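Long-range contacts in putative metal-dependent hydrolase (Parabacteroides distasonis ATCC 8503, PDB 3KL7), which binds two zinc ions in a metallo-beta-lactamase fold and is probably a metal-dependent hydrolase whose substrate is not established: residues A129-P134 / D162-P167; F179-Q184 / Y206-G211. All coordinates share one frame; numbering follows the deposited sequence.

Contact 1. Residues A129-P134 / D162-P167; sequences AYNTTP and DTEDIP. With ZN (zinc ion), chain C; ZN (zinc ion), chain D.
Tyr130 and Thr163 bring the two backbones within 4.4 Å, CA to CA, where the loops 129-134 and 162-167 run at about 77° to each other, held by Glu164 N donating to Tyr130 O (3.0 Å). Both loops follow strands of one sheet of the metallo-beta-lactamase fold, at the strand ends where the zinc pair sits. Asp162 opens the second loop with a bridging oxygen: its OD2 binds both zinc ions, which also share a water.

Farther out, Glu164 turns its carboxylate back onto the first loop. Its OE1 takes three N-H groups: Asn131 ND2 at 3.0 Å, Thr132 N at 2.8 Å and Thr133 N, the last almost straight (177°). All three donors stand well out of the carboxylate plane, while Gln192 of helix 190-200 binds OE2. Asn131 is thereby fixed between Glu164 and His140, a zinc ligand whose ND1 bonds to Asn131 OD1, which makes Glu164 a further layer behind the metal site.

At the other edge, Tyr130 has CG between its backbone N and carbonyl carbon, which turns one face of the ring to Ile166; its hydroxyl bonds to Glu168 and touches Pro167 CD. Ile166 CG2 sits over the middle of the ring in a CH-pi contact, 3.6 Å from the Tyr130 centroid and 13° off the normal.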
ATOM      1  N   ALA A 129       0.565  -9.323   6.051  1.00 16.52           N
ATOM      2  CA  ALA A 129       1.317  -8.192   6.499  1.00 16.84           C
ATOM      3  C   ALA A 129       1.295  -8.234   8.059  1.00 17.27           C
ATOM      4  O   ALA A 129       0.244  -7.959   8.677  1.00 17.71           O
ATOM      5  CB  ALA A 129       0.695  -6.896   5.965  1.00 16.14           C
ATOM      6  N   TYR A 130       2.446  -8.607   8.673  1.00 16.99           N
ATOM      7  CA  TYR A 130       2.540  -8.782  10.154  1.00 16.85           C
ATOM      8  C   TYR A 130       3.974  -8.656  10.685  1.00 16.78           C
ATOM      9  O   TYR A 130       4.959  -8.684   9.917  1.00 16.88           O
ATOM     10  CB  TYR A 130       1.984 -10.144  10.572  1.00 16.59           C
ATOM     11  CG  TYR A 130       2.720 -11.321   9.955  1.00 15.93           C
ATOM     12  CD1 TYR A 130       2.406 -11.766   8.669  1.00 15.26           C
ATOM     13  CD2 TYR A 130       3.730 -11.989  10.656  1.00 15.27           C
ATOM     14  CE1 TYR A 130       3.075 -12.837   8.093  1.00 14.28           C
ATOM     15  CE2 TYR A 130       4.405 -13.056  10.094  1.00 14.56           C
ATOM     16  CZ  TYR A 130       4.073 -13.480   8.799  1.00 15.13           C
ATOM     17  OH  TYR A 130       4.743 -14.553   8.224  1.00 14.28           O
ATOM     18  N   ASN A 131       4.085  -8.530  12.004  1.00 16.29           N
ATOM     19  CA  ASN A 131       5.372  -8.351  12.665  1.00 15.63           C
ATOM     20  C   ASN A 131       6.000  -9.690  12.962  1.00 15.55           C
ATOM     21  O   ASN A 131       5.311 -10.645  13.318  1.00 15.28           O
ATOM     22  CB  ASN A 131       5.192  -7.558  13.965  1.00 15.64           C
ATOM     23  CG  ASN A 131       4.943  -6.072  13.717  1.00 15.53           C
ATOM     24  OD1 ASN A 131       3.781  -5.609  13.707  1.00 14.47           O
ATOM     25  ND2 ASN A 131       6.030  -5.311  13.502  1.00 12.66           N
ATOM     26  N   THR A 132       7.312  -9.767  12.819  1.00 15.35           N
ATOM     27  CA  THR A 132       8.031 -11.014  13.096  1.00 15.33           C
ATOM     28  C   THR A 132       8.862 -10.920  14.398  1.00 14.82           C
ATOM     29  O   THR A 132       9.157 -11.933  15.018  1.00 15.16           O
ATOM     30  CB  THR A 132       8.923 -11.361  11.943  1.00 15.42           C
ATOM     31  OG1 THR A 132       9.805 -10.261  11.689  1.00 16.98           O
ATOM     32  CG2 THR A 132       8.078 -11.624  10.682  1.00 14.98           C
ATOM     33  N   THR A 133       9.216  -9.695  14.809  1.00 14.26           N
ATOM     34  CA  THR A 133      10.019  -9.489  16.029  1.00 13.56           C
ATOM     35  C   THR A 133       9.232  -9.900  17.282  1.00 13.37           C
ATOM     36  O   THR A 133       8.092  -9.481  17.472  1.00 12.52           O
ATOM     37  CB  THR A 133      10.455  -7.998  16.178  1.00 13.42           C
ATOM     38  OG1 THR A 133      11.156  -7.595  15.019  1.00 12.00           O
ATOM     39  CG2 THR A 133      11.342  -7.810  17.376  1.00 12.67           C
ATOM     40  N   PRO A 134       9.844 -10.719  18.138  1.00 13.70           N
ATOM     41  CA  PRO A 134       9.152 -11.145  19.358  1.00 13.73           C
ATOM     42  C   PRO A 134       8.560  -9.958  20.104  1.00 13.72           C
ATOM     43  O   PRO A 134       9.230  -8.960  20.278  1.00 13.83           O
ATOM     44  CB  PRO A 134      10.272 -11.795  20.182  1.00 13.57           C
ATOM     45  CG  PRO A 134      11.249 -12.272  19.189  1.00 13.50           C
ATOM     46  CD  PRO A 134      11.214 -11.263  18.062  1.00 13.73           C
ATOM     47  N   ASP A 162       1.350  -2.485   6.815  1.00 16.56           N
ATOM     48  CA  ASP A 162       2.293  -2.519   7.955  1.00 16.49           C
ATOM     49  C   ASP A 162       2.775  -3.949   8.242  1.00 15.88           C
ATOM     50  O   ASP A 162       1.999  -4.803   8.635  1.00 14.86           O
ATOM     51  CB  ASP A 162       1.660  -1.889   9.208  1.00 16.71           C
ATOM     52  CG  ASP A 162       1.601  -0.354   9.127  1.00 18.42           C
ATOM     53  OD1 ASP A 162       2.108   0.226   8.112  1.00 19.85           O
ATOM     54  OD2 ASP A 162       1.075   0.272  10.068  1.00 20.46           O
ATOM     55  N   THR A 163       4.077  -4.183   8.026  1.00 15.46           N
ATOM     56  CA  THR A 163       4.649  -5.523   8.115  1.00 14.87           C
ATOM     57  C   THR A 163       6.153  -5.458   8.385  1.00 15.03           C
ATOM     58  O   THR A 163       6.763  -4.414   8.298  1.00 15.92           O
ATOM     59  CB  THR A 163       4.412  -6.285   6.805  1.00 15.03           C
ATOM     60  OG1 THR A 163       4.948  -7.626   6.899  1.00 14.54           O
ATOM     61  CG2 THR A 163       5.056  -5.536   5.624  1.00 13.14           C
ATOM     62  N   GLU A 164       6.735  -6.580   8.727  1.00 15.33           N
ATOM     63  CA  GLU A 164       8.181  -6.701   8.765  1.00 14.86           C
ATOM     64  C   GLU A 164       8.611  -7.565   7.575  1.00 14.95           C
ATOM     65  O   GLU A 164       7.785  -7.869   6.689  1.00 14.34           O
ATOM     66  CB  GLU A 164       8.650  -7.275  10.140  1.00 14.82           C
ATOM     67  CG  GLU A 164       8.839  -6.162  11.209  1.00 13.86           C
ATOM     68  CD  GLU A 164       9.225  -6.684  12.579  1.00 12.51           C
ATOM     69  OE1 GLU A 164       8.339  -7.241  13.270  1.00 11.07           O
ATOM     70  OE2 GLU A 164      10.421  -6.506  12.979  1.00 10.49           O
ATOM     71  N   ASP A 165       9.885  -7.943   7.524  1.00 15.33           N
ATOM     72  CA  ASP A 165      10.404  -8.726   6.391  1.00 15.38           C
ATOM     73  C   ASP A 165       9.977 -10.174   6.510  1.00 15.64           C
ATOM     74  O   ASP A 165      10.789 -11.061   6.781  1.00 16.36           O
ATOM     75  CB  ASP A 165      11.933  -8.618   6.302  1.00 15.21           C
ATOM     76  CG  ASP A 165      12.630  -8.979   7.624  1.00 15.77           C
ATOM     77  OD1 ASP A 165      12.126  -8.580   8.693  1.00 16.13           O
ATOM     78  OD2 ASP A 165      13.685  -9.654   7.581  1.00 16.81           O
ATOM     79  N   ILE A 166       8.698 -10.415   6.282  1.00 15.81           N
ATOM     80  CA  ILE A 166       8.119 -11.735   6.497  1.00 15.53           C
ATOM     81  C   ILE A 166       8.519 -12.699   5.380  1.00 16.67           C
ATOM     82  O   ILE A 166       8.802 -12.259   4.257  1.00 16.94           O
ATOM     83  CB  ILE A 166       6.581 -11.651   6.619  1.00 15.51           C
ATOM     84  CG1 ILE A 166       5.947 -11.035   5.338  1.00 14.67           C
ATOM     85  CG2 ILE A 166       6.206 -10.849   7.827  1.00 11.73           C
ATOM     86  CD1 ILE A 166       4.436 -11.167   5.291  1.00 13.42           C
ATOM     87  N   PRO A 167       8.551 -14.028   5.686  1.00 17.51           N
ATOM     88  CA  PRO A 167       9.013 -15.043   4.717  1.00 18.02           C
ATOM     89  C   PRO A 167       8.112 -15.201   3.499  1.00 18.68           C
ATOM     90  O   PRO A 167       8.558 -15.710   2.467  1.00 19.22           O
ATOM     91  CB  PRO A 167       9.042 -16.353   5.547  1.00 17.69           C
ATOM     92  CG  PRO A 167       8.109 -16.136   6.642  1.00 17.88           C
ATOM     93  CD  PRO A 167       8.157 -14.644   6.969  1.00 17.82           C
TER
HETATM   94 ZN    ZN C 302      -0.292  -0.243  11.840  1.00 32.06          ZN
HETATM   95 ZN    ZN D 303       0.793   2.320  10.381  1.00 29.21          ZN
HETATM   96  O   HOH W   1      -0.526   1.783  11.885  1.00 37.88           O

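Contact 2. Residues F179-Q184 / Y206-G211. With ZN (zinc ion), chain D.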
ATOM      1  N   PHE A 179       5.602  -0.792  -2.481  1.00 17.45           N
ATOM      2  CA  PHE A 179       5.676   0.098  -1.365  1.00 17.64           C
ATOM      3  C   PHE A 179       5.919  -0.722  -0.118  1.00 17.53           C
ATOM      4  O   PHE A 179       5.096  -1.548   0.249  1.00 18.01           O
ATOM      5  CB  PHE A 179       4.363   0.906  -1.233  1.00 17.86           C
ATOM      6  CG  PHE A 179       4.100   1.827  -2.410  1.00 17.76           C
ATOM      7  CD1 PHE A 179       3.567   1.326  -3.593  1.00 18.52           C
ATOM      8  CD2 PHE A 179       4.404   3.165  -2.337  1.00 16.52           C
ATOM      9  CE1 PHE A 179       3.341   2.155  -4.665  1.00 18.96           C
ATOM     10  CE2 PHE A 179       4.184   3.994  -3.408  1.00 16.98           C
ATOM     11  CZ  PHE A 179       3.656   3.493  -4.572  1.00 18.62           C
ATOM     12  N   LEU A 180       7.064  -0.493   0.523  1.00 17.42           N
ATOM     13  CA  LEU A 180       7.404  -1.145   1.802  1.00 17.29           C
ATOM     14  C   LEU A 180       7.499  -0.113   2.927  1.00 17.33           C
ATOM     15  O   LEU A 180       8.035   1.001   2.718  1.00 17.34           O
ATOM     16  CB  LEU A 180       8.742  -1.877   1.680  1.00 16.68           C
ATOM     17  CG  LEU A 180       8.735  -3.006   0.667  1.00 16.59           C
ATOM     18  CD1 LEU A 180      10.145  -3.659   0.547  1.00 15.72           C
ATOM     19  CD2 LEU A 180       7.656  -4.043   1.042  1.00 14.86           C
ATOM     20  N   PRO A 181       6.981  -0.469   4.131  1.00 17.45           N
ATOM     21  CA  PRO A 181       6.976   0.397   5.327  1.00 17.40           C
ATOM     22  C   PRO A 181       8.263   0.338   6.120  1.00 17.55           C
ATOM     23  O   PRO A 181       8.725  -0.747   6.460  1.00 17.77           O
ATOM     24  CB  PRO A 181       5.837  -0.188   6.164  1.00 17.28           C
ATOM     25  CG  PRO A 181       5.837  -1.605   5.818  1.00 17.34           C
ATOM     26  CD  PRO A 181       6.135  -1.655   4.339  1.00 17.46           C
ATOM     27  N   VAL A 182       8.815   1.508   6.443  1.00 17.21           N
ATOM     28  CA  VAL A 182      10.121   1.594   7.043  1.00 16.34           C
ATOM     29  C   VAL A 182      10.126   2.592   8.220  1.00 16.84           C
ATOM     30  O   VAL A 182      10.751   3.674   8.144  1.00 17.35           O
ATOM     31  CB  VAL A 182      11.195   2.030   5.974  1.00 16.42           C
ATOM     32  CG1 VAL A 182      12.587   1.803   6.488  1.00 14.11           C
ATOM     33  CG2 VAL A 182      10.970   1.280   4.595  1.00 13.53           C
ATOM     34  N   ASN A 183       9.425   2.242   9.300  1.00 16.33           N
ATOM     35  CA  ASN A 183       9.513   3.010  10.533  1.00 16.29           C
ATOM     36  C   ASN A 183       9.596   2.107  11.752  1.00 16.80           C
ATOM     37  O   ASN A 183       9.275   0.940  11.674  1.00 16.64           O
ATOM     38  CB  ASN A 183       8.361   4.039  10.661  1.00 15.74           C
ATOM     39  CG  ASN A 183       7.019   3.401  10.927  1.00 15.30           C
ATOM     40  OD1 ASN A 183       6.764   2.257  10.543  1.00 17.28           O
ATOM     41  ND2 ASN A 183       6.149   4.139  11.561  1.00 13.96           N
ATOM     42  N   GLN A 184      10.052   2.664  12.871  1.00 17.14           N
ATOM     43  CA  GLN A 184      10.232   1.896  14.064  1.00 18.07           C
ATOM     44  C   GLN A 184       9.425   2.472  15.242  1.00 18.56           C
ATOM     45  O   GLN A 184       9.256   3.675  15.342  1.00 18.92           O
ATOM     46  CB  GLN A 184      11.718   1.815  14.413  1.00 18.61           C
ATOM     47  CG  GLN A 184      12.481   0.819  13.517  1.00 19.73           C
ATOM     48  CD  GLN A 184      12.128  -0.630  13.831  1.00 20.61           C
ATOM     49  OE1 GLN A 184      12.590  -1.183  14.849  1.00 24.72           O
ATOM     50  NE2 GLN A 184      11.302  -1.260  12.970  1.00 18.12           N
ATOM     51  N   TYR A 206       9.272   2.124  -3.653  1.00 16.21           N
ATOM     52  CA  TYR A 206       9.006   3.343  -2.895  1.00 16.46           C
ATOM     53  C   TYR A 206       8.952   3.015  -1.398  1.00 16.29           C
ATOM     54  O   TYR A 206       7.947   2.460  -0.919  1.00 16.26           O
ATOM     55  CB  TYR A 206       7.640   3.948  -3.278  1.00 16.73           C
ATOM     56  CG  TYR A 206       7.546   4.552  -4.676  1.00 17.27           C
ATOM     57  CD1 TYR A 206       7.935   5.849  -4.913  1.00 17.98           C
ATOM     58  CD2 TYR A 206       7.028   3.818  -5.741  1.00 17.49           C
ATOM     59  CE1 TYR A 206       7.841   6.404  -6.178  1.00 17.84           C
ATOM     60  CE2 TYR A 206       6.927   4.365  -7.001  1.00 17.68           C
ATOM     61  CZ  TYR A 206       7.334   5.658  -7.215  1.00 17.74           C
ATOM     62  OH  TYR A 206       7.237   6.210  -8.472  1.00 16.87           O
ATOM     63  N   PRO A 207      10.008   3.364  -0.644  1.00 15.33           N
ATOM     64  CA  PRO A 207       9.803   3.307   0.782  1.00 15.41           C
ATOM     65  C   PRO A 207       8.656   4.231   1.197  1.00 15.52           C
ATOM     66  O   PRO A 207       8.583   5.378   0.741  1.00 14.80           O
ATOM     67  CB  PRO A 207      11.132   3.827   1.349  1.00 15.26           C
ATOM     68  CG  PRO A 207      11.806   4.466   0.242  1.00 15.33           C
ATOM     69  CD  PRO A 207      11.363   3.784  -0.980  1.00 15.14           C
ATOM     70  N   TYR A 208       7.767   3.746   2.051  1.00 15.76           N
ATOM     71  CA  TYR A 208       6.724   4.599   2.564  1.00 15.19           C
ATOM     72  C   TYR A 208       6.450   4.325   4.038  1.00 14.84           C
ATOM     73  O   TYR A 208       7.112   3.465   4.662  1.00 15.16           O
ATOM     74  CB  TYR A 208       5.469   4.520   1.661  1.00 15.28           C
ATOM     75  CG  TYR A 208       4.451   3.397   1.921  1.00 15.90           C
ATOM     76  CD1 TYR A 208       4.817   2.183   2.520  1.00 17.82           C
ATOM     77  CD2 TYR A 208       3.144   3.545   1.510  1.00 16.94           C
ATOM     78  CE1 TYR A 208       3.895   1.189   2.734  1.00 17.31           C
ATOM     79  CE2 TYR A 208       2.209   2.555   1.713  1.00 18.47           C
ATOM     80  CZ  TYR A 208       2.578   1.377   2.325  1.00 18.97           C
ATOM     81  OH  TYR A 208       1.622   0.388   2.529  1.00 19.00           O
ATOM     82  N   HIS A 209       5.533   5.084   4.624  1.00 14.48           N
ATOM     83  CA  HIS A 209       5.208   4.903   6.027  1.00 14.36           C
ATOM     84  C   HIS A 209       6.531   4.918   6.827  1.00 13.94           C
ATOM     85  O   HIS A 209       6.733   4.088   7.722  1.00 13.07           O
ATOM     86  CB  HIS A 209       4.456   3.535   6.200  1.00 14.87           C
ATOM     87  CG  HIS A 209       3.804   3.332   7.548  1.00 15.42           C
ATOM     88  ND1 HIS A 209       4.466   2.775   8.621  1.00 16.50           N
ATOM     89  CD2 HIS A 209       2.531   3.553   7.969  1.00 15.97           C
ATOM     90  CE1 HIS A 209       3.639   2.691   9.656  1.00 15.86           C
ATOM     91  NE2 HIS A 209       2.462   3.156   9.288  1.00 14.73           N
ATOM     92  N   TYR A 210       7.425   5.881   6.514  1.00 13.58           N
ATOM     93  CA  TYR A 210       8.786   5.856   7.114  1.00 13.32           C
ATOM     94  C   TYR A 210       9.088   6.858   8.225  1.00 12.83           C
ATOM     95  O   TYR A 210      10.216   6.913   8.722  1.00 12.25           O
ATOM     96  CB  TYR A 210       9.898   5.847   6.042  1.00 13.01           C
ATOM     97  CG  TYR A 210      10.031   7.095   5.143  1.00 13.18           C
ATOM     98  CD1 TYR A 210      10.768   8.188   5.548  1.00 13.96           C
ATOM     99  CD2 TYR A 210       9.482   7.121   3.885  1.00 12.95           C
ATOM    100  CE1 TYR A 210      10.924   9.285   4.742  1.00 13.93           C
ATOM    101  CE2 TYR A 210       9.622   8.220   3.069  1.00 13.80           C
ATOM    102  CZ  TYR A 210      10.350   9.297   3.501  1.00 14.28           C
ATOM    103  OH  TYR A 210      10.509  10.402   2.684  1.00 15.74           O
ATOM    104  N   GLY A 211       8.089   7.618   8.633  1.00 12.56           N
ATOM    105  CA  GLY A 211       8.242   8.561   9.759  1.00 12.74           C
ATOM    106  C   GLY A 211       9.518   9.378   9.705  1.00 12.93           C
ATOM    107  O   GLY A 211       9.828   9.979   8.691  1.00 12.72           O
TER
HETATM  108 ZN    ZN D 303       0.793   2.320  10.381  1.00 29.21          ZN
HETATM  109  O   HOH W   1      -0.526   1.783  11.885  1.00 37.88           O
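Asn183 meets His209 right behind a zinc ion: His209 NE2 binds the metal at 2.2 Å, and ND1, across the imidazole, gives a weak, bent hydrogen bond to Asn183 OD1 (3.0 Å, 125°). OD1 lies near the imidazole plane, with the amide turned almost perpendicular to the ring (89°). The same oxygen also accepts from Thr187, so the second-shell amide is itself held. His209 CB rests against Pro181 CB at 4.0 Å.

Behind the histidine, the parallel strands 177-181 and 204-208 run side by side, the two outer members of a beta-alpha-beta unit crossing through helix 190-200. Tyr208 N donates to Leu180 O (2.8 Å), and Val182 N to Tyr208 O (3.1 Å), so both the N-H and the C=O of Tyr208 are bonded to the neighbouring strand just before the metal ligand.

On the sheet face of Phe179 and Tyr208, Phe179 CB stands squarely over the centre of the tyrosine ring, 3.8 Å from the centroid, while the Tyr208 hydroxyl reaches Gly161 N. The Phe179 and Tyr206 side chains run side by side, their rings nearly parallel but slid apart, with Phe179 CE2 3.5 Å from Tyr206 CB.

The ND1-H to amide oxygen bond implies an imidazole that offers its NE2 lone pair to zinc, its rotation probably steadied in part by Asn183 and perhaps its donor strength slightly raised.

From the N terminus, the chain first lays down five strands of one sheet, ending with strand 68-71; His73, His75, Asp77 and His78 follow directly. Contact 1 then closes the excursion from 129-134 through the hairpin of strands 146-152 and 155-159 to 162-167. Contact 2 opens only after this, closing the crossover from strand 177-181 through helix 190-200 to strand 204-208. The two closures are in series, neither nested nor crossed. They meet in space: Asp162 OD1 lies 3.2 Å from His209 NE2, and Pro181 packs against Thr163. Together they gather strand ends of the second sheet, those of 155-159 and 204-208 flanking that of 177-181, so Asp162 and His209 reach one zinc, shared with Asp77 and His78.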